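Local coordinates for L-cysteine S-thiosulfotransferase subunit SoxA (Paracoccus denitrificans, PDB 2C1D), which forms, with SoxX, the heme enzyme that joins thiosulfate to a cysteine of the sulfur carrier SoxYZ in bacterial sulfur oxidation, at residues P25-D30 with A249-G254; D48-D53 with G259-H264; P160-G165 with E245-S250. All blocks are in the same frame, centred on the assembly; numbering follows the deposited sequence.

From the N terminus, residues 25-30 come first, in the loop after strand 16-22. Interaction 1 closes a span of 218 residues by bringing them to the C-terminal end of helix 239-251. Residues 48-53 follow, and interaction 2 joins them to strand 261-263 at the C terminus. These two contacts cross along the chain, and their centres lie about 23 Å apart. Interaction 3 is shorter in span and falls within that of interaction 2. It pairs helix 159-170 with helix 239-251, where it shares Ala249 and Ser250 with interaction 1. Phe27 and Trp162 touch where interactions 1 and 3 meet. Interactions 2 and 3 lie on opposite sides of the chain's centre.

Interaction 1. Residues P25-D30 with A249-G254; sequences PAFLAD and ASRGNG
The Phe27 ring turns its edge to the backbone at Ser250 C and Arg251 N. Arg251 N lies near the ring plane, 3.9 Å from Phe27 CZ. Ser250 OG comes in obliquely, 3.4 Å from the same CZ, and is hydrogen-bonded to Tyr247 O. The guanidinium of Arg251 has Leu28 on one face. Leu28 CD2 stands 4.2 Å above the plane, over its centre, and Leu28 CD1 reaches Arg251 NH1 at 3.7 Å from the same side. Arg251 NH2 makes a salt bridge with Glu185, and Arg251 NH1 is hydrogen-bonded to Tyr170 OH. These polar partners would limit the turning of the guanidinium. The Phe27 ring and the guanidinium planes are 64° apart, so they do not stack.

Phe27 has CG between its backbone N and carbonyl carbon (chi1 81°), which swings the ring toward the helix end. Leu28 sits off the staggered positions (chi1 -112°), with both methyls against Arg251; CD2 also lies 3.7 Å from Arg251 CB. Pro25 packs against the end of the helix and the residues that follow it. Its CG is 3.6 Å from Ser250 O, a carbonyl that takes the N-H of Asn253, and its CB faces Asn253 CB at 4.2 Å. The amide oxygen of Asn253 is taken up by Val152 N.

The contact thus lays a short 3-10 turn, between strands 16-22 and 35-36, over the C-terminal end of helix 239-251. Glu185 follows the heme ligand His184 in sequence, which ties this helix end to the heme-binding region. Helix 159-170 borders it through Tyr170 and through Trp162, whose ring meets Phe27 edge-to-face.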
loop_
_atom_site.group_PDB
_atom_site.type_symbol
_atom_site.label_atom_id
_atom_site.label_comp_id
_atom_site.label_asym_id
_atom_site.label_seq_id
_atom_site.Cartn_x
_atom_site.Cartn_y
_atom_site.Cartn_z
ATOM N N PRO A 25 -9.362 7.958 -15.202
ATOM C CA PRO A 25 -10.700 7.524 -15.616
ATOM C C PRO A 25 -11.737 8.521 -15.083
ATOM O O PRO A 25 -11.448 9.232 -14.133
ATOM C CB PRO A 25 -10.843 6.156 -14.956
ATOM C CG PRO A 25 -9.945 6.211 -13.804
ATOM C CD PRO A 25 -8.766 7.016 -14.243
ATOM N N ALA A 26 -12.911 8.587 -15.692
ATOM C CA ALA A 26 -13.856 9.653 -15.376
ATOM C C ALA A 26 -14.205 9.684 -13.879
ATOM O O ALA A 26 -14.301 10.751 -13.297
ATOM C CB ALA A 26 -15.127 9.538 -16.243
ATOM N N PHE A 27 -14.313 8.524 -13.237
ATOM C CA PHE A 27 -14.616 8.492 -11.804
ATOM C C PHE A 27 -13.559 9.107 -10.901
ATOM O O PHE A 27 -13.842 9.436 -9.759
ATOM C CB PHE A 27 -14.998 7.086 -11.344
ATOM C CG PHE A 27 -13.838 6.158 -11.081
ATOM C CD1 PHE A 27 -13.227 6.112 -9.823
ATOM C CD2 PHE A 27 -13.417 5.267 -12.061
ATOM C CE1 PHE A 27 -12.200 5.191 -9.561
ATOM C CE2 PHE A 27 -12.380 4.374 -11.815
ATOM C CZ PHE A 27 -11.779 4.325 -10.558
ATOM N N LEU A 28 -12.351 9.283 -11.408
ATOM C CA LEU A 28 -11.292 9.929 -10.661
ATOM C C LEU A 28 -10.991 11.360 -11.132
ATOM O O LEU A 28 -10.008 11.944 -10.701
ATOM C CB LEU A 28 -10.028 9.082 -10.788
ATOM C CG LEU A 28 -9.482 8.369 -9.561
ATOM C CD1 LEU A 28 -10.542 8.118 -8.471
ATOM C CD2 LEU A 28 -8.768 7.092 -9.975
ATOM N N ALA A 29 -11.813 11.923 -12.013
ATOM C CA ALA A 29 -11.472 13.206 -12.653
ATOM C C ALA A 29 -11.436 14.390 -11.680
ATOM O O ALA A 29 -10.646 15.307 -11.865
ATOM C CB ALA A 29 -12.419 13.499 -13.824
ATOM N N ASP A 30 -12.276 14.377 -10.646
ATOM C CA ASP A 30 -12.201 15.399 -9.580
ATOM C C ASP A 30 -11.091 15.134 -8.518
ATOM O O ASP A 30 -10.825 15.984 -7.645
ATOM C CB ASP A 30 -13.576 15.571 -8.897
ATOM C CG ASP A 30 -13.719 16.933 -8.161
ATOM O OD1 ASP A 30 -12.977 17.903 -8.488
ATOM O OD2 ASP A 30 -14.544 17.119 -7.221
ATOM N N ALA A 249 -7.345 -1.734 -9.544
ATOM C CA ALA A 249 -7.024 -1.871 -10.957
ATOM C C ALA A 249 -7.629 -0.752 -11.824
ATOM O O ALA A 249 -6.966 -0.207 -12.702
ATOM C CB ALA A 249 -7.477 -3.236 -11.484
ATOM N N SER A 250 -8.897 -0.454 -11.582
ATOM C CA SER A 250 -9.649 0.516 -12.370
ATOM C C SER A 250 -9.146 1.928 -12.135
ATOM O O SER A 250 -9.303 2.771 -13.008
ATOM C CB SER A 250 -11.155 0.408 -12.093
ATOM O OG SER A 250 -11.515 0.968 -10.838
ATOM N N ARG A 251 -8.529 2.209 -10.975
ATOM C CA ARG A 251 -7.924 3.516 -10.741
ATOM C C ARG A 251 -6.769 3.808 -11.710
ATOM O O ARG A 251 -6.402 4.963 -11.908
ATOM C CB ARG A 251 -7.446 3.688 -9.297
ATOM C CG ARG A 251 -8.578 3.697 -8.256
ATOM C CD ARG A 251 -8.054 3.617 -6.829
ATOM N NE ARG A 251 -7.418 4.854 -6.430
ATOM C CZ ARG A 251 -8.071 5.910 -5.954
ATOM N NH1 ARG A 251 -9.389 5.874 -5.766
ATOM N NH2 ARG A 251 -7.385 6.987 -5.608
ATOM N N GLY A 252 -6.213 2.774 -12.326
ATOM C CA GLY A 252 -5.187 2.965 -13.337
ATOM C C GLY A 252 -5.635 2.689 -14.752
ATOM O O GLY A 252 -4.794 2.499 -15.626
ATOM N N ASN A 253 -6.943 2.662 -15.005
ATOM C CA ASN A 253 -7.466 2.521 -16.372
ATOM C C ASN A 253 -6.853 3.578 -17.281
ATOM O O ASN A 253 -6.892 4.785 -16.961
ATOM C CB ASN A 253 -8.990 2.668 -16.383
ATOM C CG ASN A 253 -9.704 1.372 -16.115
ATOM O OD1 ASN A 253 -9.089 0.305 -16.131
ATOM N ND2 ASN A 253 -11.025 1.448 -15.907
ATOM N N GLY A 254 -6.251 3.129 -18.384
ATOM C CA GLY A 254 -5.581 4.017 -19.326
ATOM C C GLY A 254 -4.073 3.881 -19.284
ATOM O O GLY A 254 -3.401 4.030 -20.306
#

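Interaction 2. Residues D48-D53 with G259-H264; sequences DLERDD and GVSVRH. With HEC (heme c), chain J.
Glu50 and Arg263 make the charged part of this contact. Arg263 NH2 bonds to Glu50 OE2 at 3.0 Å, as a salt bridge that uses the syn lone pair of the oxygen. Carboxylate and guanidinium planes are only 13° apart. Arg263 NH1 pairs with Glu258, whose carboxylate lies close to that of Glu50; the arginine charge probably offsets their repulsion.

Further hydrogen bonds fix both groups. Val262 N gives a nearly straight bond to Glu50 OE2 (3.1 Å, 167°), from above the carboxylate plane. That oxygen therefore accepts two donors. Arg263 NH2 also donates to the carbonyl oxygen Val262 O at 2.8 Å. Arg263 NE points elsewhere, to the heme propionate oxygen O1A at 3.0 Å. A bend at chi2 (-77°) folds the arginine back, so that one guanidinium serves both the carboxylate and the heme. Ser261 OG lies 3.7 Å above one guanidinium face and is itself bonded to Gly204 O.

Apolar contact is small. Leu49 CD1 touches Val262 CG1 at 3.9 Å, and the two side chains cross at about a right angle.

The strand here is an outer member of a small mixed sheet, beside strand 207-209. Its arginine belongs to the heme pocket, where Ser198 OG is also hydrogen-bonded to the heme. Arginine donation to a heme propionate is common in heme proteins; here Glu50 positions the arginine.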
loop_
_atom_site.group_PDB
_atom_site.type_symbol
_atom_site.label_atom_id
_atom_site.label_comp_id
_atom_site.label_asym_id
_atom_site.label_seq_id
_atom_site.Cartn_x
_atom_site.Cartn_y
_atom_site.Cartn_z
ATOM N N ASP A 48 15.606 2.430 -14.221
ATOM C CA ASP A 48 16.415 1.830 -15.290
ATOM C C ASP A 48 16.253 0.310 -15.337
ATOM O O ASP A 48 16.340 -0.282 -16.407
ATOM C CB ASP A 48 17.903 2.227 -15.150
ATOM C CG ASP A 48 18.189 3.641 -15.687
ATOM O OD1 ASP A 48 19.372 4.108 -15.681
ATOM O OD2 ASP A 48 17.317 4.382 -16.174
ATOM N N LEU A 49 16.003 -0.317 -14.188
ATOM C CA LEU A 49 15.808 -1.770 -14.157
ATOM C C LEU A 49 14.600 -2.257 -14.954
ATOM O O LEU A 49 14.535 -3.414 -15.318
ATOM C CB LEU A 49 15.678 -2.263 -12.733
ATOM C CG LEU A 49 16.940 -2.029 -11.915
ATOM C CD1 LEU A 49 16.665 -2.459 -10.517
ATOM C CD2 LEU A 49 18.118 -2.794 -12.517
ATOM N N GLU A 50 13.643 -1.387 -15.217
ATOM C CA GLU A 50 12.455 -1.796 -15.973
ATOM C C GLU A 50 12.587 -1.471 -17.463
ATOM O O GLU A 50 11.752 -1.923 -18.268
ATOM C CB GLU A 50 11.211 -1.132 -15.379
ATOM C CG GLU A 50 9.913 -1.713 -15.879
ATOM C CD GLU A 50 8.700 -1.323 -15.042
ATOM O OE1 GLU A 50 7.585 -1.353 -15.606
ATOM O OE2 GLU A 50 8.838 -1.003 -13.832
ATOM N N ARG A 51 13.613 -0.673 -17.820
ATOM C CA ARG A 51 13.780 -0.144 -19.186
ATOM C C ARG A 51 14.196 -1.158 -20.218
ATOM O O ARG A 51 14.072 -0.885 -21.408
ATOM C CB ARG A 51 14.840 0.951 -19.274
ATOM C CG ARG A 51 14.505 2.155 -18.518
ATOM C CD ARG A 51 15.535 3.283 -18.636
ATOM N NE ARG A 51 14.706 4.413 -18.952
ATOM C CZ ARG A 51 14.414 5.416 -18.184
ATOM N NH1 ARG A 51 15.002 5.638 -17.028
ATOM N NH2 ARG A 51 13.550 6.279 -18.661
ATOM N N ASP A 52 14.752 -2.280 -19.784
ATOM C CA ASP A 52 14.979 -3.363 -20.715
ATOM C C ASP A 52 14.997 -4.735 -20.080
ATOM O O ASP A 52 15.457 -4.935 -18.955
ATOM C CB ASP A 52 16.253 -3.137 -21.500
ATOM C CG ASP A 52 17.438 -3.263 -20.662
ATOM O OD1 ASP A 52 17.696 -2.319 -19.889
ATOM O OD2 ASP A 52 18.128 -4.305 -20.681
ATOM N N ASP A 53 14.503 -5.697 -20.843
ATOM C CA ASP A 53 14.290 -7.036 -20.346
ATOM C C ASP A 53 15.552 -7.721 -19.900
ATOM O O ASP A 53 15.495 -8.558 -19.005
ATOM C CB ASP A 53 13.614 -7.874 -21.423
ATOM C CG ASP A 53 12.165 -7.446 -21.670
ATOM O OD1 ASP A 53 11.626 -6.639 -20.884
ATOM O OD2 ASP A 53 11.507 -7.861 -22.633
ATOM N N GLY A 259 3.631 -5.398 -17.567
ATOM C CA GLY A 259 4.081 -6.780 -17.668
ATOM C C GLY A 259 4.567 -7.238 -16.322
ATOM O O GLY A 259 3.796 -7.744 -15.526
ATOM N N VAL A 260 5.858 -7.057 -16.065
ATOM C CA VAL A 260 6.415 -7.263 -14.733
ATOM C C VAL A 260 7.279 -6.063 -14.383
ATOM O O VAL A 260 8.266 -5.773 -15.066
ATOM C CB VAL A 260 7.253 -8.583 -14.586
ATOM C CG1 VAL A 260 6.353 -9.800 -14.440
ATOM C CG2 VAL A 260 8.265 -8.761 -15.732
ATOM N N SER A 261 6.884 -5.340 -13.337
ATOM C CA SER A 261 7.512 -4.078 -13.012
ATOM C C SER A 261 8.614 -4.287 -11.988
ATOM O O SER A 261 8.739 -5.368 -11.428
ATOM C CB SER A 261 6.482 -3.074 -12.497
ATOM O OG SER A 261 6.106 -3.355 -11.177
ATOM N N VAL A 262 9.442 -3.263 -11.794
ATOM C CA VAL A 262 10.459 -3.273 -10.725
ATOM C C VAL A 262 10.224 -2.091 -9.796
ATOM O O VAL A 262 10.072 -0.953 -10.248
ATOM C CB VAL A 262 11.899 -3.198 -11.286
ATOM C CG1 VAL A 262 12.916 -3.303 -10.168
ATOM C CG2 VAL A 262 12.120 -4.323 -12.317
ATOM N N ARG A 263 10.179 -2.384 -8.504
ATOM C CA ARG A 263 9.953 -1.380 -7.452
ATOM C C ARG A 263 10.912 -1.679 -6.289
ATOM O O ARG A 263 11.589 -2.717 -6.315
ATOM C CB ARG A 263 8.486 -1.457 -6.986
ATOM C CG ARG A 263 7.465 -1.204 -8.089
ATOM C CD ARG A 263 7.310 0.249 -8.463
ATOM N NE ARG A 263 6.265 0.442 -9.461
ATOM C CZ ARG A 263 6.445 0.344 -10.773
ATOM N NH1 ARG A 263 5.404 0.494 -11.575
ATOM N NH2 ARG A 263 7.650 0.093 -11.290
ATOM N N HIS A 264 10.996 -0.791 -5.286
ATOM C CA HIS A 264 11.751 -1.082 -4.038
ATOM C C HIS A 264 11.044 -2.204 -3.283
ATOM O O HIS A 264 9.828 -2.313 -3.241
ATOM C CB HIS A 264 11.914 0.173 -3.134
ATOM C CG HIS A 264 12.311 -0.118 -1.699
ATOM N ND1 HIS A 264 13.232 0.653 -1.011
ATOM C CD2 HIS A 264 11.861 -1.037 -0.797
ATOM C CE1 HIS A 264 13.356 0.201 0.229
ATOM N NE2 HIS A 264 12.539 -0.828 0.384
ATOM O OXT HIS A 264 11.647 -3.078 -2.676
HETATM FE FE HEC J . 0.248 1.404 -0.010
HETATM C CHA HEC J . 2.976 0.888 -2.002
HETATM C CHB HEC J . -1.686 -0.223 -2.381
HETATM C CHC HEC J . -2.454 1.751 1.983
HETATM C CHD HEC J . 2.037 3.424 2.053
HETATM N NA HEC J . 0.596 0.498 -1.873
HETATM C C1A HEC J . 1.805 0.405 -2.498
HETATM C C2A HEC J . 1.613 -0.263 -3.756
HETATM C C3A HEC J . 0.302 -0.574 -3.848
HETATM C C4A HEC J . -0.355 -0.091 -2.667
HETATM C CMA HEC J . -0.412 -1.308 -4.981
HETATM C CAA HEC J . 2.712 -0.571 -4.802
HETATM C CBA HEC J . 2.645 0.485 -5.920
HETATM C CGA HEC J . 3.657 0.191 -7.021
HETATM O O1A HEC J . 3.707 0.979 -7.993
HETATM O O2A HEC J . 4.435 -0.816 -6.926
HETATM N NB HEC J . -1.659 0.878 -0.165
HETATM C C1B HEC J . -2.268 0.168 -1.188
HETATM C C2B HEC J . -3.601 -0.155 -0.786
HETATM C C3B HEC J . -3.825 0.397 0.401
HETATM C C4B HEC J . -2.603 1.024 0.824
HETATM C CMB HEC J . -4.610 -0.904 -1.661
HETATM C CAB HEC J . -5.132 0.313 1.219
HETATM C CBB HEC J . -5.448 -0.986 1.509
HETATM N NC HEC J . -0.142 2.426 1.719
HETATM C C1C HEC J . -1.339 2.453 2.363
HETATM C C2C HEC J . -1.209 3.247 3.569
HETATM C C3C HEC J . 0.049 3.727 3.596
HETATM C C4C HEC J . 0.719 3.206 2.410
HETATM C CMC HEC J . -2.389 3.456 4.544
HETATM C CAC HEC J . 0.813 4.660 4.597
HETATM C CBC HEC J . 0.718 4.585 5.932
HETATM N ND HEC J . 2.152 2.028 0.029
HETATM C C1D HEC J . 2.698 2.874 0.999
HETATM C C2D HEC J . 4.107 3.082 0.727
HETATM C C3D HEC J . 4.390 2.283 -0.521
HETATM C C4D HEC J . 3.131 1.671 -0.882
HETATM C CMD HEC J . 5.120 3.927 1.521
HETATM C CAD HEC J . 5.727 2.179 -1.294
HETATM C CBD HEC J . 5.898 3.471 -2.117
HETATM C CGD HEC J . 4.929 3.561 -3.279
HETATM O O1D HEC J . 3.825 4.137 -3.169
HETATM O O2D HEC J . 5.231 3.065 -4.367
#

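Interaction 3. Residues P160-G165 with E245-S250; sequences PYWEHG and ELYVAS. With ZN (zinc ion), chain K.
Trp162 and Tyr247 meet where helices 159-170 and 239-251 cross almost at a right angle (-85°), with the axes of the short segments 7.8 Å apart. The near-perpendicular crossing of the N- and C-terminal helices of a domain is a mark of class I cytochrome c domains, consistent with the second such domain of SoxA.

Tyr247 turns its edge to the face of the Trp162 indole. Its CD1 lies 3.4 Å above the indole plane, offset toward the rim. The planes of the two rings are 62° apart, an edge-to-face pair. Trp162 has CG opposite its backbone N (chi1 -177°), which carries the indole across to the other helix. There NE1 donates to Ser250 OG at 2.8 Å, and the oxygen lies close to the ring plane. Ser250 OG in turn donates to Tyr247 O at 2.7 Å. The indole is thus held at its edge and covered on a face. Replacing Trp162 by a leucine would probably leave Ser250 OG without its donor and open a gap beside the Tyr247 ring.

Leu246 packs at the backbone end of Trp162. Its CD2 meets Tyr161 CB at 3.5 Å and Trp162 CB at 4.0 Å. Gly165 lets the helices come close: its backbone C is 3.8 Å from Tyr247 CB, and a beta carbon there would clash with that atom.

One residue before Gly165, His164 NE2 binds a zinc ion at 2.1 Å. Asp240, from the start of helix 239-251, binds the same zinc ion. A glycine packed against an aromatic residue at a perpendicular helix crossing is a hallmark of the cytochrome c fold.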
loop_
_atom_site.group_PDB
_atom_site.type_symbol
_atom_site.label_atom_id
_atom_site.label_comp_id
_atom_site.label_asym_id
_atom_site.label_seq_id
_atom_site.Cartn_x
_atom_site.Cartn_y
_atom_site.Cartn_z
ATOM N N PRO A 160 -21.327 -3.780 -8.214
ATOM C CA PRO A 160 -21.425 -4.028 -6.769
ATOM C C PRO A 160 -20.104 -4.460 -6.164
ATOM O O PRO A 160 -19.794 -4.029 -5.062
ATOM C CB PRO A 160 -22.437 -5.163 -6.672
ATOM C CG PRO A 160 -23.145 -5.161 -8.000
ATOM C CD PRO A 160 -22.108 -4.755 -8.989
ATOM N N TYR A 161 -19.360 -5.295 -6.881
ATOM C CA TYR A 161 -18.002 -5.667 -6.495
ATOM C C TYR A 161 -17.106 -4.431 -6.398
ATOM O O TYR A 161 -16.397 -4.249 -5.422
ATOM C CB TYR A 161 -17.418 -6.639 -7.505
ATOM C CG TYR A 161 -18.126 -7.965 -7.587
ATOM C CD1 TYR A 161 -19.063 -8.226 -8.603
ATOM C CD2 TYR A 161 -17.833 -8.979 -6.691
ATOM C CE1 TYR A 161 -19.689 -9.443 -8.698
ATOM C CE2 TYR A 161 -18.453 -10.198 -6.767
ATOM C CZ TYR A 161 -19.382 -10.437 -7.779
ATOM O OH TYR A 161 -19.978 -11.661 -7.845
ATOM N N TRP A 162 -17.190 -3.561 -7.397
ATOM C CA TRP A 162 -16.344 -2.374 -7.485
ATOM C C TRP A 162 -16.648 -1.437 -6.324
ATOM O O TRP A 162 -15.745 -0.888 -5.675
ATOM C CB TRP A 162 -16.603 -1.699 -8.840
ATOM C CG TRP A 162 -15.791 -0.509 -9.165
ATOM C CD1 TRP A 162 -14.575 -0.487 -9.782
ATOM C CD2 TRP A 162 -16.162 0.864 -8.965
ATOM N NE1 TRP A 162 -14.163 0.808 -9.952
ATOM C CE2 TRP A 162 -15.115 1.657 -9.461
ATOM C CE3 TRP A 162 -17.268 1.499 -8.394
ATOM C CZ2 TRP A 162 -15.129 3.042 -9.394
ATOM C CZ3 TRP A 162 -17.304 2.871 -8.346
ATOM C CH2 TRP A 162 -16.236 3.638 -8.848
ATOM N N GLU A 163 -17.929 -1.251 -6.063
ATOM C CA GLU A 163 -18.384 -0.452 -4.926
ATOM C C GLU A 163 -17.892 -1.016 -3.587
ATOM O O GLU A 163 -17.542 -0.271 -2.695
ATOM C CB GLU A 163 -19.927 -0.384 -4.889
ATOM C CG GLU A 163 -20.570 0.556 -5.900
ATOM C CD GLU A 163 -20.240 2.028 -5.708
ATOM O OE1 GLU A 163 -19.816 2.480 -4.610
ATOM O OE2 GLU A 163 -20.410 2.764 -6.702
ATOM N N HIS A 164 -17.875 -2.327 -3.460
ATOM C CA HIS A 164 -17.398 -2.973 -2.233
ATOM C C HIS A 164 -15.899 -2.671 -2.067
ATOM O O HIS A 164 -15.456 -2.405 -0.966
ATOM C CB HIS A 164 -17.669 -4.482 -2.280
ATOM C CG HIS A 164 -17.786 -5.120 -0.932
ATOM N ND1 HIS A 164 -18.835 -4.862 -0.078
ATOM C CD2 HIS A 164 -16.992 -6.006 -0.297
ATOM C CE1 HIS A 164 -18.676 -5.559 1.034
ATOM N NE2 HIS A 164 -17.566 -6.262 0.925
ATOM N N GLY A 165 -15.137 -2.689 -3.172
ATOM C CA GLY A 165 -13.724 -2.364 -3.130
ATOM C C GLY A 165 -13.498 -0.889 -2.834
ATOM O O GLY A 165 -12.589 -0.526 -2.083
ATOM N N GLU A 245 -8.963 -5.484 -5.448
ATOM C CA GLU A 245 -8.128 -5.579 -6.651
ATOM C C GLU A 245 -8.861 -5.047 -7.890
ATOM O O GLU A 245 -8.252 -4.403 -8.758
ATOM C CB GLU A 245 -7.593 -7.019 -6.901
ATOM C CG GLU A 245 -6.607 -7.066 -8.062
ATOM C CD GLU A 245 -5.865 -8.384 -8.236
ATOM O OE1 GLU A 245 -5.586 -8.765 -9.402
ATOM O OE2 GLU A 245 -5.534 -9.029 -7.234
ATOM N N LEU A 246 -10.159 -5.302 -7.972
ATOM C CA LEU A 246 -10.998 -4.768 -9.058
ATOM C C LEU A 246 -11.049 -3.254 -9.009
ATOM O O LEU A 246 -10.850 -2.578 -10.026
ATOM C CB LEU A 246 -12.432 -5.324 -8.964
ATOM C CG LEU A 246 -13.518 -4.751 -9.894
ATOM C CD1 LEU A 246 -13.259 -5.083 -11.381
ATOM C CD2 LEU A 246 -14.886 -5.259 -9.473
ATOM N N TYR A 247 -11.287 -2.730 -7.818
ATOM C CA TYR A 247 -11.398 -1.305 -7.643
ATOM C C TYR A 247 -10.050 -0.600 -7.921
ATOM O O TYR A 247 -10.002 0.382 -8.656
ATOM C CB TYR A 247 -11.939 -0.955 -6.258
ATOM C CG TYR A 247 -11.997 0.514 -6.081
ATOM C CD1 TYR A 247 -12.977 1.265 -6.723
ATOM C CD2 TYR A 247 -11.046 1.175 -5.321
ATOM C CE1 TYR A 247 -13.019 2.653 -6.588
ATOM C CE2 TYR A 247 -11.068 2.549 -5.203
ATOM C CZ TYR A 247 -12.061 3.281 -5.840
ATOM O OH TYR A 247 -12.060 4.657 -5.720
ATOM N N VAL A 248 -8.966 -1.115 -7.349
ATOM C CA VAL A 248 -7.650 -0.471 -7.467
ATOM C C VAL A 248 -7.146 -0.585 -8.907
ATOM O O VAL A 248 -6.624 0.373 -9.450
ATOM C CB VAL A 248 -6.629 -1.034 -6.453
ATOM C CG1 VAL A 248 -5.239 -0.393 -6.618
ATOM C CG2 VAL A 248 -7.105 -0.773 -5.038
ATOM N N ALA A 249 -7.345 -1.734 -9.544
ATOM C CA ALA A 249 -7.024 -1.871 -10.957
ATOM C C ALA A 249 -7.629 -0.752 -11.824
ATOM O O ALA A 249 -6.966 -0.207 -12.702
ATOM C CB ALA A 249 -7.477 -3.236 -11.484
ATOM N N SER A 250 -8.897 -0.454 -11.582
ATOM C CA SER A 250 -9.649 0.516 -12.370
ATOM C C SER A 250 -9.146 1.928 -12.135
ATOM O O SER A 250 -9.303 2.771 -13.008
ATOM C CB SER A 250 -11.155 0.408 -12.093
ATOM O OG SER A 250 -11.515 0.968 -10.838
HETATM ZN ZN ZN K . -16.921 -7.500 2.465
#